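Side-chain contacts in seryl-tRNA synthetase (Pyrococcus horikoshii, PDB 2DQ0), which probably joins serine to tRNA(Ser), and also to tRNA(Sec), in an ATP-dependent reaction that passes through a seryl-adenylate intermediate: residues E12-D17 against K28-I33; N48-E53 against V82-E87; V193-A198 against K432-Y437; L197-F202 against R412-I417. One frame throughout, in Å; residues are numbered along the deposited sequence.

Contact 1. Residues E12-D17 against K28-I33; sequences ELVKND and KWVDEI
Lys15 and Val30 carry a helix-to-helix packing contact at the root of the N-terminal arm, between helix 11-21 and the beginning of helix 28-65, where an apolar patch is edged by a salt bridge. The two short segments run nearly antiparallel, 152° between their directions, with axes 9.6 Å apart. Lys15 serves both halves. Its methylenes lie across Val30, CG meeting CG2 of that valine at 3.5 Å, and the chain stays extended beyond CG, so the ammonium group is carried past the valine to Asp31. There NZ lies 2.8 Å from Asp31 OD2 on the syn side of the carboxylate, 32° out of its plane, and makes a second, weak bond to OD1. Helix 11-21 packs antiparallel on the base of the arm, within the N-terminal domain of a type-1 seryl-tRNA synthetase, after which a short loop of about six residues follows. Deeper in, Val14 and Val30 lie alongside, pointing opposite ways, their CG1 atoms 4.0 Å apart; branched, compact valines suit this buried side, while a long, flexible lysine suits the boundary with solvent. On the neighbouring helix 72-103, Tyr102 receives Ile33 and meets the ring of Trp29 edge-to-face.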
# COMPACT_ATOMS: atom_id res chain seq x y z
N GLU A 12 14.99 31.20 25.98
CA GLU A 12 13.74 31.95 26.09
C GLU A 12 13.01 31.92 24.76
O GLU A 12 11.79 31.86 24.73
CB GLU A 12 13.99 33.40 26.51
CG GLU A 12 14.49 33.56 27.93
CD GLU A 12 13.40 33.30 28.95
OE1 GLU A 12 13.65 32.53 29.92
OE2 GLU A 12 12.31 33.88 28.80
N LEU A 13 13.76 31.96 23.66
CA LEU A 13 13.17 31.91 22.34
C LEU A 13 12.42 30.61 22.16
O LEU A 13 11.30 30.59 21.65
CB LEU A 13 14.26 32.03 21.27
CG LEU A 13 13.98 31.90 19.77
CD1 LEU A 13 13.70 30.47 19.41
CD2 LEU A 13 12.82 32.78 19.37
N VAL A 14 13.02 29.51 22.58
CA VAL A 14 12.39 28.21 22.45
C VAL A 14 11.24 28.00 23.44
O VAL A 14 10.24 27.34 23.12
CB VAL A 14 13.46 27.07 22.52
CG1 VAL A 14 14.48 27.38 23.56
CG2 VAL A 14 12.79 25.73 22.82
N LYS A 15 11.35 28.58 24.64
CA LYS A 15 10.27 28.44 25.61
C LYS A 15 9.04 29.21 25.14
O LYS A 15 7.91 28.72 25.23
CB LYS A 15 10.68 28.99 26.97
CG LYS A 15 11.76 28.20 27.66
CD LYS A 15 11.99 28.71 29.07
CE LYS A 15 13.07 27.91 29.76
NZ LYS A 15 13.07 28.13 31.22
N ASN A 16 9.24 30.43 24.65
CA ASN A 16 8.12 31.24 24.20
C ASN A 16 7.44 30.65 22.98
O ASN A 16 6.22 30.81 22.80
CB ASN A 16 8.56 32.68 23.91
CG ASN A 16 8.96 33.44 25.17
OD1 ASN A 16 8.47 33.17 26.27
ND2 ASN A 16 9.85 34.42 25.01
N ASP A 17 8.21 29.96 22.13
CA ASP A 17 7.62 29.38 20.94
C ASP A 17 6.75 28.21 21.38
O ASP A 17 5.63 28.01 20.88
CB ASP A 17 8.70 28.92 19.96
CG ASP A 17 8.27 29.05 18.50
OD1 ASP A 17 8.21 28.03 17.79
OD2 ASP A 17 7.98 30.18 18.05
N LYS A 28 9.18 23.15 30.46
CA LYS A 28 10.08 22.71 31.53
C LYS A 28 11.26 21.88 31.03
O LYS A 28 12.16 21.55 31.79
CB LYS A 28 9.31 21.89 32.57
CG LYS A 28 8.71 20.61 32.04
CD LYS A 28 8.25 19.71 33.18
CE LYS A 28 7.29 18.64 32.71
NZ LYS A 28 6.01 19.23 32.24
N TRP A 29 11.24 21.55 29.74
CA TRP A 29 12.30 20.75 29.14
C TRP A 29 13.54 21.55 28.78
O TRP A 29 14.65 21.04 28.79
CB TRP A 29 11.78 20.07 27.88
CG TRP A 29 11.01 18.82 28.09
CD1 TRP A 29 10.69 18.23 29.28
CD2 TRP A 29 10.51 17.97 27.07
NE1 TRP A 29 10.03 17.05 29.06
CE2 TRP A 29 9.90 16.86 27.71
CE3 TRP A 29 10.51 18.02 25.66
CZ2 TRP A 29 9.31 15.82 26.99
CZ3 TRP A 29 9.93 16.98 24.95
CH2 TRP A 29 9.33 15.90 25.62
N VAL A 30 13.34 22.82 28.42
CA VAL A 30 14.45 23.67 28.04
C VAL A 30 15.50 23.72 29.15
O VAL A 30 16.70 23.64 28.88
CB VAL A 30 13.98 25.08 27.75
CG1 VAL A 30 15.14 25.93 27.21
CG2 VAL A 30 12.84 25.02 26.76
N ASP A 31 15.05 23.84 30.39
CA ASP A 31 15.96 23.91 31.51
C ASP A 31 16.55 22.54 31.77
O ASP A 31 17.73 22.42 32.14
CB ASP A 31 15.24 24.40 32.78
CG ASP A 31 14.76 25.84 32.66
OD1 ASP A 31 15.55 26.71 32.25
OD2 ASP A 31 13.59 26.09 32.99
N GLU A 32 15.74 21.51 31.57
CA GLU A 32 16.21 20.16 31.80
C GLU A 32 17.38 19.83 30.86
O GLU A 32 18.41 19.31 31.30
CB GLU A 32 15.07 19.16 31.63
CG GLU A 32 15.46 17.70 31.94
CD GLU A 32 16.11 17.49 33.31
OE1 GLU A 32 15.97 18.35 34.20
OE2 GLU A 32 16.76 16.43 33.52
N ILE A 33 17.24 20.14 29.58
CA ILE A 33 18.30 19.83 28.63
C ILE A 33 19.52 20.69 28.95
O ILE A 33 20.67 20.28 28.75
CB ILE A 33 17.85 20.05 27.15
CG1 ILE A 33 17.92 21.52 26.79
CG2 ILE A 33 16.40 19.56 26.96
CD1 ILE A 33 17.24 21.84 25.47

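Contact 2. Residues N48-E53 against V82-E87; sequences NRLRHE and VKRIGE
Leu50 packs against Arg84 and Ile85 across the two long antiparallel helices of the N-terminal arm. From the backbone outward, its CB rests 3.8 Å from Ile85 CG1. CG continues on the side of the backbone N, and the chain then extends to CD1, which reaches 3.5 Å from Arg84 CG and also touches CB of that arginine. The leucine tip thus lies obliquely over the aliphatic root of an arginine, whose charged end turns elsewhere. Arg84 manages this by bending at chi2, 53°: its methylenes stay with the leucine while NH1 bonds Glu87 OE2 at 2.8 Å, one turn further along its own helix. The carboxylate oxygen lies in the guanidinium plane but is approached on its anti side. Lys83 adds a weaker, longer bridge to the other oxygen of Glu87, so two bases share one acid on the exposed flank.

Ile85 extends its CD1 to the edge of the contact, where Arg51 crosses it at about a right angle with CG 3.9 Å away. Further out, Arg51 NH1 donates to Asn48 OD1 at 3.0 Å, from 48° above the carbonyl plane. Leucine and isoleucine fill the seam as compact apolar groups, whereas the arginines lend methylenes to it and keep their charge outside.

Helices 28-65 and 72-103 make the antiparallel coiled coil of the tRNA-binding arm, their segments here at 157° with axes 9.9 Å apart, and Ile81 and Leu88 of helix 72-103 continue the seam along Leu50.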
# COMPACT_ATOMS: atom_id res chain seq x y z
N ASN A 48 39.25 15.15 30.33
CA ASN A 48 40.50 15.68 29.83
C ASN A 48 41.48 15.90 30.97
O ASN A 48 42.67 15.62 30.85
CB ASN A 48 40.26 16.97 29.06
CG ASN A 48 39.62 16.73 27.71
OD1 ASN A 48 39.71 15.63 27.16
ND2 ASN A 48 38.97 17.76 27.17
N ARG A 49 40.97 16.39 32.09
CA ARG A 49 41.79 16.66 33.27
C ARG A 49 42.46 15.34 33.59
O ARG A 49 43.66 15.29 33.86
CB ARG A 49 40.91 17.10 34.44
CG ARG A 49 41.42 18.29 35.30
CD ARG A 49 42.48 17.91 36.35
NE ARG A 49 42.18 16.67 37.07
CZ ARG A 49 41.02 16.38 37.65
NH1 ARG A 49 40.02 17.26 37.60
NH2 ARG A 49 40.84 15.22 38.27
N LEU A 50 41.68 14.27 33.55
CA LEU A 50 42.20 12.95 33.86
C LEU A 50 43.15 12.44 32.80
O LEU A 50 44.17 11.84 33.13
CB LEU A 50 41.07 11.96 34.09
CG LEU A 50 40.36 12.09 35.45
CD1 LEU A 50 39.19 11.10 35.51
CD2 LEU A 50 41.37 11.83 36.61
N ARG A 51 42.85 12.68 31.52
CA ARG A 51 43.75 12.23 30.45
C ARG A 51 45.12 12.87 30.67
O ARG A 51 46.16 12.21 30.53
CB ARG A 51 43.17 12.58 29.06
CG ARG A 51 41.97 11.70 28.69
CD ARG A 51 41.35 12.02 27.34
NE ARG A 51 42.37 12.10 26.29
CZ ARG A 51 42.75 13.23 25.70
NH1 ARG A 51 42.19 14.38 26.05
NH2 ARG A 51 43.70 13.21 24.78
N HIS A 52 45.11 14.15 31.04
CA HIS A 52 46.34 14.90 31.29
C HIS A 52 47.12 14.34 32.47
O HIS A 52 48.35 14.26 32.44
CB HIS A 52 46.00 16.36 31.57
CG HIS A 52 47.21 17.23 31.72
ND1 HIS A 52 47.80 17.87 30.65
CD2 HIS A 52 47.95 17.55 32.81
CE1 HIS A 52 48.85 18.55 31.07
NE2 HIS A 52 48.97 18.37 32.38
N GLU A 53 46.40 13.96 33.52
CA GLU A 53 47.02 13.41 34.72
C GLU A 53 47.67 12.07 34.35
O GLU A 53 48.76 11.75 34.83
CB GLU A 53 45.97 13.20 35.82
CG GLU A 53 46.47 13.47 37.24
CD GLU A 53 46.55 14.95 37.58
OE1 GLU A 53 47.35 15.69 36.96
OE2 GLU A 53 45.80 15.40 38.48
N VAL A 82 42.14 5.28 34.75
CA VAL A 82 41.44 4.58 33.68
C VAL A 82 40.05 4.14 34.15
O VAL A 82 39.07 4.25 33.40
CB VAL A 82 42.22 3.33 33.14
CG1 VAL A 82 42.78 3.62 31.76
CG2 VAL A 82 43.33 2.94 34.09
N LYS A 83 39.97 3.63 35.38
CA LYS A 83 38.68 3.20 35.95
C LYS A 83 37.71 4.36 35.93
O LYS A 83 36.55 4.21 35.54
CB LYS A 83 38.85 2.72 37.40
CG LYS A 83 37.53 2.41 38.15
CD LYS A 83 37.78 1.63 39.47
CE LYS A 83 36.50 1.36 40.28
NZ LYS A 83 35.98 2.57 41.03
N ARG A 84 38.21 5.51 36.35
CA ARG A 84 37.41 6.72 36.42
C ARG A 84 37.03 7.24 35.05
O ARG A 84 35.87 7.58 34.80
CB ARG A 84 38.17 7.79 37.23
CG ARG A 84 37.32 9.02 37.57
CD ARG A 84 36.01 8.62 38.25
NE ARG A 84 35.07 9.73 38.30
CZ ARG A 84 33.75 9.57 38.38
NH1 ARG A 84 33.22 8.35 38.44
NH2 ARG A 84 32.96 10.64 38.40
N ILE A 85 38.03 7.31 34.16
CA ILE A 85 37.83 7.79 32.80
C ILE A 85 36.68 7.02 32.13
O ILE A 85 35.77 7.62 31.54
CB ILE A 85 39.15 7.66 31.97
CG1 ILE A 85 39.99 8.94 32.13
CG2 ILE A 85 38.85 7.44 30.50
CD1 ILE A 85 41.29 8.92 31.37
N GLY A 86 36.71 5.69 32.24
CA GLY A 86 35.65 4.89 31.65
C GLY A 86 34.28 5.27 32.19
O GLY A 86 33.33 5.45 31.42
N GLU A 87 34.17 5.38 33.52
CA GLU A 87 32.92 5.73 34.16
C GLU A 87 32.39 7.05 33.63
O GLU A 87 31.24 7.14 33.22
CB GLU A 87 33.10 5.83 35.68
CG GLU A 87 33.26 4.47 36.36
CD GLU A 87 33.85 4.56 37.77
OE1 GLU A 87 34.06 3.49 38.39
OE2 GLU A 87 34.10 5.70 38.25

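Contact 3. Residues V193-A198 against K432-Y437; sequences VILDLA and KVLWKY
Ala198 and Tyr437 bring the two backbones together, their CA atoms 5.1 Å apart. Residues 193-198 are regular helix; residues 432-437 lead into the short helix near the C-terminus. Alanine suits the near approach because its side chain is a single methyl: its CB lies 3.6 Å from Tyr437 CB. From there the tyrosine ring runs along helix 190-209 toward Asp205. With CG anti to the carbonyl carbon, chi1 -59°, the ring is led away from the first contact, and the carbonyl oxygen of Ala198 lies over one face, toward the rim, 4.1 Å from CG of Tyr437. On the opposite face of the ring sits Lys436 CG, so the aromatic group is held between a backbone carbonyl and an aliphatic chain. The phenol OH is hydrogen-bonded to Asp205, further along helix 190-209, which satisfies its polar end.

Beside this pair, Leu195 and Leu434 cross at about a right angle and touch through their CD1 atoms at 4.0 Å. Branched leucine tips can bridge the wider part of the gap, where the backbones stand further apart.

This C-terminal segment covers one side of helix 190-209: Val433, Leu434 and Tyr437 all rest on Phe202, Leu434 also reaches Ile417 of helix 410-420, and the backbone oxygen of Tyr437 accepts a hydrogen bond from Arg201 of the second subunit, which brings the contact to the dimer interface.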
# COMPACT_ATOMS: atom_id res chain seq x y z
N VAL A 193 -12.58 6.14 -11.39
CA VAL A 193 -11.27 5.51 -11.38
C VAL A 193 -10.41 6.20 -12.43
O VAL A 193 -9.24 6.50 -12.19
CB VAL A 193 -11.35 3.99 -11.70
CG1 VAL A 193 -9.95 3.41 -11.84
CG2 VAL A 193 -12.08 3.25 -10.58
N ILE A 194 -11.00 6.49 -13.59
CA ILE A 194 -10.25 7.18 -14.63
C ILE A 194 -9.90 8.59 -14.16
O ILE A 194 -8.80 9.08 -14.41
CB ILE A 194 -11.04 7.26 -15.97
CG1 ILE A 194 -10.65 6.10 -16.90
CG2 ILE A 194 -10.65 8.50 -16.73
CD1 ILE A 194 -10.69 4.76 -16.27
N LEU A 195 -10.83 9.23 -13.46
CA LEU A 195 -10.60 10.58 -12.97
C LEU A 195 -9.42 10.63 -11.98
O LEU A 195 -8.60 11.56 -12.00
CB LEU A 195 -11.88 11.12 -12.31
CG LEU A 195 -11.75 12.52 -11.75
CD1 LEU A 195 -11.35 13.49 -12.86
CD2 LEU A 195 -13.04 12.93 -11.11
N ASP A 196 -9.35 9.62 -11.11
CA ASP A 196 -8.31 9.50 -10.11
C ASP A 196 -6.97 9.42 -10.83
O ASP A 196 -6.07 10.23 -10.57
CB ASP A 196 -8.54 8.25 -9.26
CG ASP A 196 -7.54 8.10 -8.11
OD1 ASP A 196 -7.97 7.80 -6.99
OD2 ASP A 196 -6.33 8.25 -8.32
N LEU A 197 -6.83 8.45 -11.74
CA LEU A 197 -5.58 8.32 -12.48
C LEU A 197 -5.25 9.58 -13.27
O LEU A 197 -4.08 9.98 -13.33
CB LEU A 197 -5.60 7.16 -13.46
CG LEU A 197 -5.76 5.74 -12.90
CD1 LEU A 197 -5.37 4.79 -14.03
CD2 LEU A 197 -4.88 5.51 -11.64
N ALA A 198 -6.26 10.19 -13.87
CA ALA A 198 -6.07 11.40 -14.66
C ALA A 198 -5.47 12.50 -13.81
O ALA A 198 -4.53 13.18 -14.25
CB ALA A 198 -7.40 11.86 -15.25
N LYS A 432 -11.81 21.23 -18.44
CA LYS A 432 -11.20 21.03 -19.76
C LYS A 432 -9.74 20.53 -19.71
O LYS A 432 -9.34 19.69 -20.50
CB LYS A 432 -11.29 22.34 -20.58
CG LYS A 432 -12.70 22.97 -20.55
CD LYS A 432 -12.76 24.41 -21.09
CE LYS A 432 -14.09 25.13 -20.72
NZ LYS A 432 -15.29 24.62 -21.44
N VAL A 433 -8.95 21.05 -18.78
CA VAL A 433 -7.56 20.65 -18.67
C VAL A 433 -7.39 19.14 -18.53
O VAL A 433 -6.35 18.61 -18.94
CB VAL A 433 -6.88 21.29 -17.44
CG1 VAL A 433 -5.37 21.26 -17.62
CG2 VAL A 433 -7.40 22.70 -17.24
N LEU A 434 -8.37 18.45 -17.96
CA LEU A 434 -8.27 16.99 -17.78
C LEU A 434 -8.81 16.15 -18.94
O LEU A 434 -8.56 14.94 -18.99
CB LEU A 434 -8.97 16.55 -16.48
CG LEU A 434 -8.48 17.16 -15.16
CD1 LEU A 434 -9.38 16.78 -14.03
CD2 LEU A 434 -7.06 16.71 -14.90
N TRP A 435 -9.53 16.77 -19.86
CA TRP A 435 -10.09 16.04 -21.01
C TRP A 435 -9.07 15.17 -21.76
O TRP A 435 -9.40 14.07 -22.23
CB TRP A 435 -10.75 17.01 -21.99
CG TRP A 435 -11.95 17.75 -21.48
CD1 TRP A 435 -12.55 17.62 -20.27
CD2 TRP A 435 -12.69 18.75 -22.19
NE1 TRP A 435 -13.63 18.46 -20.17
CE2 TRP A 435 -13.74 19.17 -21.33
CE3 TRP A 435 -12.58 19.33 -23.46
CZ2 TRP A 435 -14.67 20.15 -21.71
CZ3 TRP A 435 -13.50 20.30 -23.83
CH2 TRP A 435 -14.53 20.70 -22.96
N LYS A 436 -7.84 15.66 -21.90
CA LYS A 436 -6.84 14.88 -22.60
C LYS A 436 -6.50 13.62 -21.81
O LYS A 436 -6.10 12.61 -22.38
CB LYS A 436 -5.57 15.71 -22.88
CG LYS A 436 -4.85 16.28 -21.67
CD LYS A 436 -3.69 17.16 -22.14
CE LYS A 436 -3.05 18.00 -21.03
NZ LYS A 436 -3.78 19.28 -20.71
N TYR A 437 -6.71 13.67 -20.49
CA TYR A 437 -6.41 12.51 -19.66
C TYR A 437 -7.57 11.55 -19.44
O TYR A 437 -7.35 10.34 -19.35
CB TYR A 437 -5.90 12.95 -18.29
CG TYR A 437 -4.66 13.81 -18.33
CD1 TYR A 437 -4.75 15.18 -18.14
CD2 TYR A 437 -3.40 13.24 -18.51
CE1 TYR A 437 -3.61 15.98 -18.13
CE2 TYR A 437 -2.24 14.04 -18.50
CZ TYR A 437 -2.36 15.41 -18.31
OH TYR A 437 -1.24 16.21 -18.26

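Contact 4. Residues L197-F202 against R412-I417; sequences LALIRF and RAIVAI. With SSA (5'-O-(N-(L-seryl)-sulfamoyl)adenosine), chain G; SO4 (sulfate ion), chain E.
Leu199 and Ala413 mark the nearest approach of two helical segments that cross steeply, at 108° with axes 11.0 Å apart, and whose nearest CA atoms remain 8.0 Å from each other. A wide crossing needs a long apolar residue to span it, and Leu199 does so with both its methyls. CD1 sits between two partners, 3.7 Å from Ala413 CB and 3.8 Å from Ile414 CG1, while CD2 meets the CD1 of Ile417 tip to tip at 4.2 Å. A chi1 of -80° swings the leucine away from its own carbonyl group and points the fork at segment 412-417. Ala413 is small enough for CD1 to come close; of the two isoleucines, set three residues apart, Ile414 meets CD1 and Ile417 meets CD2. All four residues are buried, and Leu334 and Ile408 pack on Leu199 as well.

Next to Ala413 on the same helix, Arg412 turns toward the ligand. It runs extended from CG to NE alongside the seryl-adenylate analogue, its CD 3.4 Å from the ribose O2'. NE and NH2 are hydrogen-bonded to the carbonyl oxygens of Phe297 and Glu370, which fix its rotation, and NH2 also makes a weak bond to a sulfate ion. Its guanidinium lies roughly parallel to the adenine and offset from it, one face toward C4, consistent with the motif 3 arginine of class II synthetases.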
# COMPACT_ATOMS: atom_id res chain seq x y z
N LEU A 197 -6.83 8.45 -11.74
CA LEU A 197 -5.58 8.32 -12.48
C LEU A 197 -5.25 9.58 -13.27
O LEU A 197 -4.08 9.98 -13.33
CB LEU A 197 -5.60 7.16 -13.46
CG LEU A 197 -5.76 5.74 -12.90
CD1 LEU A 197 -5.37 4.79 -14.03
CD2 LEU A 197 -4.88 5.51 -11.64
N ALA A 198 -6.26 10.19 -13.87
CA ALA A 198 -6.07 11.40 -14.66
C ALA A 198 -5.47 12.50 -13.81
O ALA A 198 -4.53 13.18 -14.25
CB ALA A 198 -7.40 11.86 -15.25
N LEU A 199 -5.99 12.66 -12.59
CA LEU A 199 -5.48 13.69 -11.68
C LEU A 199 -4.00 13.49 -11.34
O LEU A 199 -3.26 14.45 -11.23
CB LEU A 199 -6.35 13.73 -10.41
CG LEU A 199 -7.68 14.49 -10.55
CD1 LEU A 199 -8.63 14.25 -9.36
CD2 LEU A 199 -7.35 15.96 -10.65
N ILE A 200 -3.58 12.23 -11.18
CA ILE A 200 -2.19 11.89 -10.91
C ILE A 200 -1.31 12.33 -12.11
O ILE A 200 -0.35 13.07 -11.93
CB ILE A 200 -2.06 10.35 -10.69
CG1 ILE A 200 -2.62 9.96 -9.33
CG2 ILE A 200 -0.58 9.89 -10.78
CD1 ILE A 200 -2.69 8.44 -9.12
N ARG A 201 -1.65 11.89 -13.32
CA ARG A 201 -0.90 12.26 -14.52
C ARG A 201 -0.81 13.77 -14.73
O ARG A 201 0.26 14.29 -15.03
CB ARG A 201 -1.51 11.62 -15.77
CG ARG A 201 -0.99 10.22 -16.10
CD ARG A 201 0.55 10.13 -16.00
NE ARG A 201 1.31 10.94 -16.96
CZ ARG A 201 1.60 10.57 -18.21
NH1 ARG A 201 2.30 11.38 -18.99
NH2 ARG A 201 1.19 9.39 -18.68
N PHE A 202 -1.93 14.46 -14.58
CA PHE A 202 -1.95 15.91 -14.72
C PHE A 202 -0.94 16.54 -13.74
O PHE A 202 -0.02 17.24 -14.16
CB PHE A 202 -3.36 16.42 -14.46
CG PHE A 202 -3.46 17.90 -14.27
CD1 PHE A 202 -3.12 18.76 -15.30
CD2 PHE A 202 -3.92 18.42 -13.07
CE1 PHE A 202 -3.24 20.14 -15.12
CE2 PHE A 202 -4.04 19.81 -12.88
CZ PHE A 202 -3.70 20.67 -13.90
N ARG A 412 -9.42 14.20 -2.08
CA ARG A 412 -10.07 15.49 -1.95
C ARG A 412 -10.19 16.31 -3.21
O ARG A 412 -11.02 17.22 -3.26
CB ARG A 412 -9.40 16.30 -0.85
CG ARG A 412 -9.48 15.53 0.46
CD ARG A 412 -9.05 16.35 1.61
NE ARG A 412 -9.34 15.63 2.83
CZ ARG A 412 -9.03 16.08 4.04
NH1 ARG A 412 -9.34 15.35 5.10
NH2 ARG A 412 -8.41 17.25 4.17
N ALA A 413 -9.38 16.01 -4.22
CA ALA A 413 -9.48 16.75 -5.47
C ALA A 413 -10.79 16.27 -6.13
O ALA A 413 -11.57 17.05 -6.71
CB ALA A 413 -8.30 16.42 -6.35
N ILE A 414 -11.05 14.98 -5.99
CA ILE A 414 -12.24 14.40 -6.56
C ILE A 414 -13.46 14.99 -5.88
O ILE A 414 -14.45 15.29 -6.55
CB ILE A 414 -12.21 12.84 -6.44
CG1 ILE A 414 -11.24 12.27 -7.49
CG2 ILE A 414 -13.61 12.24 -6.64
CD1 ILE A 414 -11.13 10.76 -7.42
N VAL A 415 -13.42 15.18 -4.55
CA VAL A 415 -14.58 15.76 -3.89
C VAL A 415 -14.74 17.19 -4.39
O VAL A 415 -15.83 17.59 -4.80
CB VAL A 415 -14.50 15.76 -2.30
CG1 VAL A 415 -14.27 14.37 -1.78
CG2 VAL A 415 -13.42 16.66 -1.83
N ALA A 416 -13.64 17.95 -4.41
CA ALA A 416 -13.74 19.32 -4.87
C ALA A 416 -14.32 19.41 -6.28
O ALA A 416 -15.16 20.28 -6.56
CB ALA A 416 -12.38 20.02 -4.81
N ILE A 417 -13.92 18.49 -7.17
CA ILE A 417 -14.42 18.52 -8.53
C ILE A 417 -15.89 18.15 -8.60
O ILE A 417 -16.65 18.79 -9.33
CB ILE A 417 -13.59 17.60 -9.47
CG1 ILE A 417 -12.20 18.22 -9.66
CG2 ILE A 417 -14.30 17.40 -10.82
CD1 ILE A 417 -11.27 17.41 -10.51
N10 SSA G . 3.44 15.53 2.94
CA SSA G . 2.48 16.59 3.28
CB SSA G . 2.19 17.46 2.08
OG SSA G . 1.39 16.79 1.11
C9 SSA G . 1.15 16.06 3.79
O9 SSA G . 0.89 14.86 3.77
N8 SSA G . 0.29 16.97 4.28
S1 SSA G . -1.16 16.51 4.79
O1S SSA G . -0.92 15.62 5.91
O2S SSA G . -1.92 17.74 4.99
O5' SSA G . -1.75 15.70 3.59
C5' SSA G . -1.87 16.32 2.32
C4' SSA G . -3.26 16.23 1.79
O4' SSA G . -3.65 14.85 1.60
C3' SSA G . -4.39 16.81 2.62
O3' SSA G . -4.40 18.22 2.48
C2' SSA G . -5.57 16.19 1.90
O2' SSA G . -5.85 16.74 0.64
C1' SSA G . -5.06 14.75 1.74
N9 SSA G . -5.31 13.89 2.89
C8 SSA G . -4.66 13.84 4.11
N7 SSA G . -5.14 12.94 4.93
C5 SSA G . -6.18 12.36 4.21
C6 SSA G . -7.12 11.34 4.53
N6 SSA G . -7.14 10.71 5.70
N1 SSA G . -8.03 10.98 3.58
C2 SSA G . -8.00 11.62 2.39
N3 SSA G . -7.17 12.60 1.98
C4 SSA G . -6.29 12.94 2.95
S SO4 E . -9.46 18.50 7.86
O1 SO4 E . -8.47 17.44 8.18
O2 SO4 E . -9.69 19.35 9.05
O3 SO4 E . -10.73 17.87 7.47
O4 SO4 E . -8.96 19.33 6.74

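Contacts 1 and 2 belong to the N-terminal tRNA-binding arm and share helix 28-65, contact 1 near its root and contact 2 far out along it, their centres about 33 Å apart. Both are partly buried pairings of near-antiparallel helices, with valines, leucine or isoleucine inside and charged residues at the solvent-facing edge; only contact 1 carries a salt bridge across. Contacts 3 and 4 are buried and lie about 7 Å apart between centres, on the other side of the chain's centre. They share Leu197 and Ala198 of helix 190-209, pack through apolar side chains, and both touch the second subunit. Contact 4 alone reaches the bound adenylate analogue.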